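Local coordinates for chitin oligosaccahride binding protein NagB1 (Paenibacillus sp. FPU-7, PDB 7EHP), which binds chitin oligosaccharides such as N,N'-diacetylchitobiose and, as an extracellular solute-binding protein, probably serves their uptake, at residues V3-T8 with P62-D66; V122-K126 with V337-M341. All blocks are in the same frame, centred on the assembly; numbering follows the deposited sequence.

Contact 1 of 2, residues V3-T8 with P62-D66; sequences VSLRHT and PKIFD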
loop_
_atom_site.group_PDB
_atom_site.type_symbol
_atom_site.label_atom_id
_atom_site.label_comp_id
_atom_site.label_asym_id
_atom_site.label_seq_id
_atom_site.Cartn_x
_atom_site.Cartn_y
_atom_site.Cartn_z
ATOM N N VAL A 3 -6.438 25.390 -9.415
ATOM C CA VAL A 3 -5.801 24.154 -9.876
ATOM C C VAL A 3 -5.926 23.144 -8.738
ATOM O O VAL A 3 -5.300 23.308 -7.681
ATOM C CB VAL A 3 -4.336 24.358 -10.275
ATOM C CG1 VAL A 3 -3.623 23.013 -10.339
ATOM C CG2 VAL A 3 -4.242 25.066 -11.629
ATOM N N SER A 4 -6.730 22.103 -8.947
ATOM C CA SER A 4 -7.065 21.165 -7.883
ATOM C C SER A 4 -5.977 20.112 -7.719
ATOM O O SER A 4 -5.446 19.578 -8.701
ATOM C CB SER A 4 -8.406 20.493 -8.176
ATOM O OG SER A 4 -8.489 20.128 -9.542
ATOM N N LEU A 5 -5.649 19.816 -6.465
ATOM C CA LEU A 5 -4.625 18.833 -6.119
ATOM C C LEU A 5 -5.273 17.868 -5.135
ATOM O O LEU A 5 -5.385 18.181 -3.949
ATOM C CB LEU A 5 -3.383 19.488 -5.518
ATOM C CG LEU A 5 -2.083 18.665 -5.596
ATOM C CD1 LEU A 5 -0.845 19.496 -5.235
ATOM C CD2 LEU A 5 -2.123 17.408 -4.756
ATOM N N ARG A 6 -5.676 16.696 -5.622
ATOM C CA ARG A 6 -6.343 15.699 -4.787
ATOM C C ARG A 6 -5.304 14.793 -4.126
ATOM O O ARG A 6 -4.471 14.183 -4.808
ATOM C CB ARG A 6 -7.316 14.873 -5.624
ATOM C CG ARG A 6 -7.780 13.581 -4.942
ATOM C CD ARG A 6 -8.896 13.833 -3.952
ATOM N NE ARG A 6 -9.982 14.648 -4.504
ATOM C CZ ARG A 6 -10.888 14.236 -5.389
ATOM N NH1 ARG A 6 -10.887 12.988 -5.858
ATOM N NH2 ARG A 6 -11.815 15.083 -5.805
ATOM N N HIS A 7 -5.356 14.700 -2.805
ATOM C CA HIS A 7 -4.428 13.867 -2.056
ATOM C C HIS A 7 -5.203 13.110 -0.985
ATOM O O HIS A 7 -6.356 13.430 -0.673
ATOM C CB HIS A 7 -3.341 14.719 -1.400
ATOM C CG HIS A 7 -3.881 15.606 -0.326
ATOM N ND1 HIS A 7 -4.030 15.181 0.976
ATOM C CD2 HIS A 7 -4.384 16.862 -0.372
ATOM C CE1 HIS A 7 -4.568 16.149 1.694
ATOM N NE2 HIS A 7 -4.788 17.182 0.901
ATOM N N THR A 8 -4.547 12.124 -0.378
ATOM C CA THR A 8 -5.187 11.318 0.654
ATOM C C THR A 8 -4.549 11.504 2.021
ATOM O O THR A 8 -4.783 10.683 2.921
ATOM C CB THR A 8 -5.160 9.837 0.266
ATOM O OG1 THR A 8 -3.804 9.396 0.176
ATOM C CG2 THR A 8 -5.832 9.631 -1.086
ATOM N N PRO A 62 -9.797 15.675 -10.768
ATOM C CA PRO A 62 -8.982 16.828 -10.379
ATOM C C PRO A 62 -7.863 17.021 -11.387
ATOM O O PRO A 62 -7.628 16.176 -12.254
ATOM C CB PRO A 62 -8.446 16.430 -8.997
ATOM C CG PRO A 62 -9.431 15.384 -8.512
ATOM C CD PRO A 62 -9.699 14.605 -9.760
ATOM N N LYS A 63 -7.159 18.154 -11.280
ATOM C CA LYS A 63 -6.056 18.376 -12.219
ATOM C C LYS A 63 -4.834 17.546 -11.833
ATOM O O LYS A 63 -4.136 17.015 -12.704
ATOM C CB LYS A 63 -5.718 19.870 -12.295
ATOM C CG LYS A 63 -6.859 20.754 -12.875
ATOM C CD LYS A 63 -7.486 20.107 -14.123
ATOM C CE LYS A 63 -8.676 20.884 -14.703
ATOM N NZ LYS A 63 -9.672 21.332 -13.680
ATOM N N ILE A 64 -4.586 17.395 -10.536
ATOM C CA ILE A 64 -3.532 16.542 -10.003
ATOM C C ILE A 64 -4.179 15.657 -8.943
ATOM O O ILE A 64 -4.957 16.156 -8.125
ATOM C CB ILE A 64 -2.386 17.380 -9.388
ATOM C CG1 ILE A 64 -1.827 18.387 -10.402
ATOM C CG2 ILE A 64 -1.285 16.477 -8.811
ATOM C CD1 ILE A 64 -1.165 19.596 -9.748
ATOM N N PHE A 65 -3.879 14.350 -8.952
ATOM C CA PHE A 65 -4.639 13.453 -8.080
ATOM C C PHE A 65 -3.835 12.234 -7.659
ATOM O O PHE A 65 -3.095 11.649 -8.454
ATOM C CB PHE A 65 -5.938 12.973 -8.741
ATOM C CG PHE A 65 -5.801 12.675 -10.206
ATOM C CD1 PHE A 65 -5.342 11.434 -10.636
ATOM C CD2 PHE A 65 -6.141 13.630 -11.153
ATOM C CE1 PHE A 65 -5.223 11.152 -11.992
ATOM C CE2 PHE A 65 -6.022 13.360 -12.503
ATOM C CZ PHE A 65 -5.567 12.132 -12.927
ATOM N N ASP A 66 -4.014 11.851 -6.401
ATOM C CA ASP A 66 -3.476 10.590 -5.907
ATOM C C ASP A 66 -3.985 9.448 -6.783
ATOM O O ASP A 66 -5.198 9.250 -6.916
ATOM C CB ASP A 66 -3.897 10.408 -4.451
ATOM C CG ASP A 66 -3.228 9.233 -3.795
ATOM O OD1 ASP A 66 -3.398 8.092 -4.278
ATOM O OD2 ASP A 66 -2.516 9.457 -2.794
HETATM O O HOH W 1 -1.705 11.542 -1.357
#
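Ser4 O accepts the N-H of Ile64 at 3.0 Å, the first of three backbone bonds that pair the two strands. Arg6 then uses both its polar backbone atoms: Arg6 N reaches Ile64 O at 2.7 Å, nearly straight, and Arg6 O takes the N-H of Asp66. Ser4 OG, set between its own backbone N and carbonyl carbon (chi1 43°), accepts the N-H of Lys63, just ahead of strand 64-68, at 2.9 Å, extending the pairing with a side chain. On one face of the sheet Leu5 CG packs against Ile64 CG2 at 4.0 Å. On the other, Arg6 bends at chi2 and chi3, which folds its guanidinium back until Pro62 CG sits over the centre of one planar face, 3.6 Å from CZ of Arg6. This is the parallel beta pairing of an alpha/beta lobe of the periplasmic-binding-protein fold, with strand 3-7 also hydrogen-bonded along its other edge to strand 37-41. Past the paired strands, a water accepts from Thr8 N and donates to Asp66 OD2 at 2.7 Å, spanning the backbone and the carboxylate. Further out, the other carboxylate oxygen, Asp66 OD1, is held by Asn284. Glu40 and Glu55 form salt bridges to Arg6 NH2, while Asn47 bonds NH1, which probably holds the guanidinium over the proline and balances its charge.

Contact 2 of 2, residues V122-K126 with V337-M341; sequences VFYNK and VIREM
In what is probably the second lobe of the solute-binding fold, helix 336-344 packs beside a beta sheet; the end of strand 109-125 meets it through an apolar patch, and Lys126, at the start of the following helix 126-132, through an ion pair. Lys126 NZ donates to Glu340 OE2 at 2.7 Å, a salt bridge that uses the syn lone pair of the oxygen. The two side chains come from opposite directions; Glu340 is extended beyond CG (chi2 180°), which carries its carboxylate from the helix to the lysine. Lys126 NZ also donates to Tyr124 OH at 2.9 Å, so the ammonium joins a phenol on its own segment to an acid on the helix. The Tyr124 ring and the carboxylate are turned 30° apart, with Tyr124 CE1 4.0 Å from Glu340 OE1. A water lies 2.5 Å from Tyr124 OH and makes a weak bond to Glu340 OE1, which also accepts the backbone N-H of Phe264. A methionine in place of Lys126 would probably leave the Glu340 carboxylate without its countercharge and Tyr124 OH without this donor. On the apolar side Phe123 CE2 is 4.2 Å from Val337 CG2, and Phe264 touches Phe123, Val337 and Met341. A helix packed on a sheet through buried apolar side chains, here with an ion pair beside them, is the alpha/beta layering found in the lobes of periplasmic-binding-protein folds.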
loop_
_atom_site.group_PDB
_atom_site.type_symbol
_atom_site.label_atom_id
_atom_site.label_comp_id
_atom_site.label_asym_id
_atom_site.label_seq_id
_atom_site.Cartn_x
_atom_site.Cartn_y
_atom_site.Cartn_z
ATOM N N VAL A 122 5.893 -7.358 8.513
ATOM C CA VAL A 122 5.528 -7.421 9.918
ATOM C C VAL A 122 6.384 -6.422 10.674
ATOM O O VAL A 122 7.608 -6.580 10.761
ATOM C CB VAL A 122 5.699 -8.838 10.477
ATOM C CG1 VAL A 122 5.194 -8.913 11.909
ATOM C CG2 VAL A 122 4.978 -9.839 9.571
ATOM N N PHE A 123 5.739 -5.382 11.204
ATOM C CA PHE A 123 6.345 -4.577 12.249
ATOM C C PHE A 123 6.341 -5.360 13.554
ATOM O O PHE A 123 5.388 -6.087 13.856
ATOM C CB PHE A 123 5.583 -3.262 12.425
ATOM C CG PHE A 123 5.723 -2.307 11.248
ATOM C CD1 PHE A 123 4.981 -2.503 10.093
ATOM C CD2 PHE A 123 6.583 -1.219 11.308
ATOM C CE1 PHE A 123 5.094 -1.654 9.012
ATOM C CE2 PHE A 123 6.699 -0.350 10.223
ATOM C CZ PHE A 123 5.939 -0.577 9.082
ATOM N N TYR A 124 7.389 -5.205 14.360
ATOM C CA TYR A 124 7.352 -5.900 15.639
ATOM C C TYR A 124 8.010 -5.063 16.726
ATOM O O TYR A 124 8.765 -4.123 16.459
ATOM C CB TYR A 124 7.993 -7.295 15.535
ATOM C CG TYR A 124 9.506 -7.310 15.467
ATOM C CD1 TYR A 124 10.189 -6.857 14.320
ATOM C CD2 TYR A 124 10.253 -7.809 16.534
ATOM C CE1 TYR A 124 11.571 -6.882 14.264
ATOM C CE2 TYR A 124 11.633 -7.842 16.485
ATOM C CZ TYR A 124 12.285 -7.381 15.357
ATOM O OH TYR A 124 13.656 -7.434 15.331
ATOM N N ASN A 125 7.684 -5.406 17.967
ATOM C CA ASN A 125 8.206 -4.716 19.136
ATOM C C ASN A 125 9.363 -5.544 19.697
ATOM O O ASN A 125 9.152 -6.625 20.260
ATOM C CB ASN A 125 7.093 -4.505 20.160
ATOM C CG ASN A 125 7.560 -3.754 21.390
ATOM O OD1 ASN A 125 8.717 -3.861 21.787
ATOM N ND2 ASN A 125 6.653 -2.978 22.000
ATOM N N LYS A 126 10.584 -5.018 19.551
ATOM C CA LYS A 126 11.782 -5.719 20.010
ATOM C C LYS A 126 11.763 -5.948 21.515
ATOM O O LYS A 126 12.321 -6.943 21.999
ATOM C CB LYS A 126 13.030 -4.919 19.618
ATOM C CG LYS A 126 13.418 -4.951 18.133
ATOM C CD LYS A 126 14.343 -3.767 17.815
ATOM C CE LYS A 126 15.341 -4.084 16.723
ATOM N NZ LYS A 126 14.697 -4.699 15.548
ATOM N N VAL A 337 14.331 0.761 11.915
ATOM C CA VAL A 337 13.218 0.124 11.214
ATOM C C VAL A 337 13.327 0.384 9.727
ATOM O O VAL A 337 12.898 -0.439 8.911
ATOM C CB VAL A 337 11.857 0.606 11.756
ATOM C CG1 VAL A 337 11.526 2.000 11.226
ATOM C CG2 VAL A 337 10.761 -0.379 11.375
ATOM N N ILE A 338 13.930 1.514 9.348
ATOM C CA ILE A 338 14.088 1.834 7.938
ATOM C C ILE A 338 15.191 0.994 7.313
ATOM O O ILE A 338 15.033 0.506 6.190
ATOM C CB ILE A 338 14.345 3.341 7.748
ATOM C CG1 ILE A 338 13.211 4.177 8.353
ATOM C CG2 ILE A 338 14.502 3.662 6.262
ATOM C CD1 ILE A 338 11.833 3.872 7.812
ATOM N N ARG A 339 16.329 0.818 8.008
ATOM C CA ARG A 339 17.336 -0.116 7.502
ATOM C C ARG A 339 16.710 -1.490 7.337
ATOM O O ARG A 339 16.884 -2.155 6.305
ATOM C CB ARG A 339 18.546 -0.269 8.439
ATOM C CG ARG A 339 19.729 0.724 8.439
ATOM C CD ARG A 339 20.605 0.513 7.178
ATOM N NE ARG A 339 22.034 0.837 7.320
ATOM C CZ ARG A 339 22.562 2.045 7.171
ATOM N NH1 ARG A 339 23.879 2.238 7.301
ATOM N NH2 ARG A 339 21.761 3.088 7.021
ATOM N N GLU A 340 15.983 -1.931 8.368
ATOM C CA GLU A 340 15.392 -3.262 8.369
ATOM C C GLU A 340 14.405 -3.431 7.220
ATOM O O GLU A 340 14.298 -4.522 6.657
ATOM C CB GLU A 340 14.735 -3.528 9.726
ATOM C CG GLU A 340 15.750 -3.727 10.843
ATOM C CD GLU A 340 15.121 -3.984 12.204
ATOM O OE1 GLU A 340 13.944 -4.395 12.265
ATOM O OE2 GLU A 340 15.812 -3.782 13.225
ATOM N N MET A 341 13.702 -2.363 6.834
ATOM C CA MET A 341 12.823 -2.433 5.666
ATOM C C MET A 341 13.603 -2.474 4.356
ATOM O O MET A 341 13.224 -3.204 3.436
ATOM C CB MET A 341 11.877 -1.243 5.653
ATOM C CG MET A 341 10.749 -1.344 6.620
ATOM S SD MET A 341 9.929 0.259 6.673
ATOM C CE MET A 341 8.441 -0.282 7.362
HETATM O O HOH W 2 14.841 -7.350 13.172
#

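Contact 1 and contact 2 lie on opposite sides of the chain's centre, their own centres 32 Å apart and their nearest atoms about 17 Å apart, without touching. Along the chain they follow in series: 3-8 with 62-66 is complete before 122-126 begins, and 337-341 returns after 210 intervening residues. Both reach the same branched sheet, in which strand 277-288 pairs with 64-68 and also with 109-125. Contact 1 is strand against strand, contact 2 strand against helix. A bound NAG lies about 5 Å from the Thr8 side chain, and the nearest to the side chain of Met341 is about 11 Å away, consistent with two lobes enclosing a ligand cleft, contact 1 nearer to it.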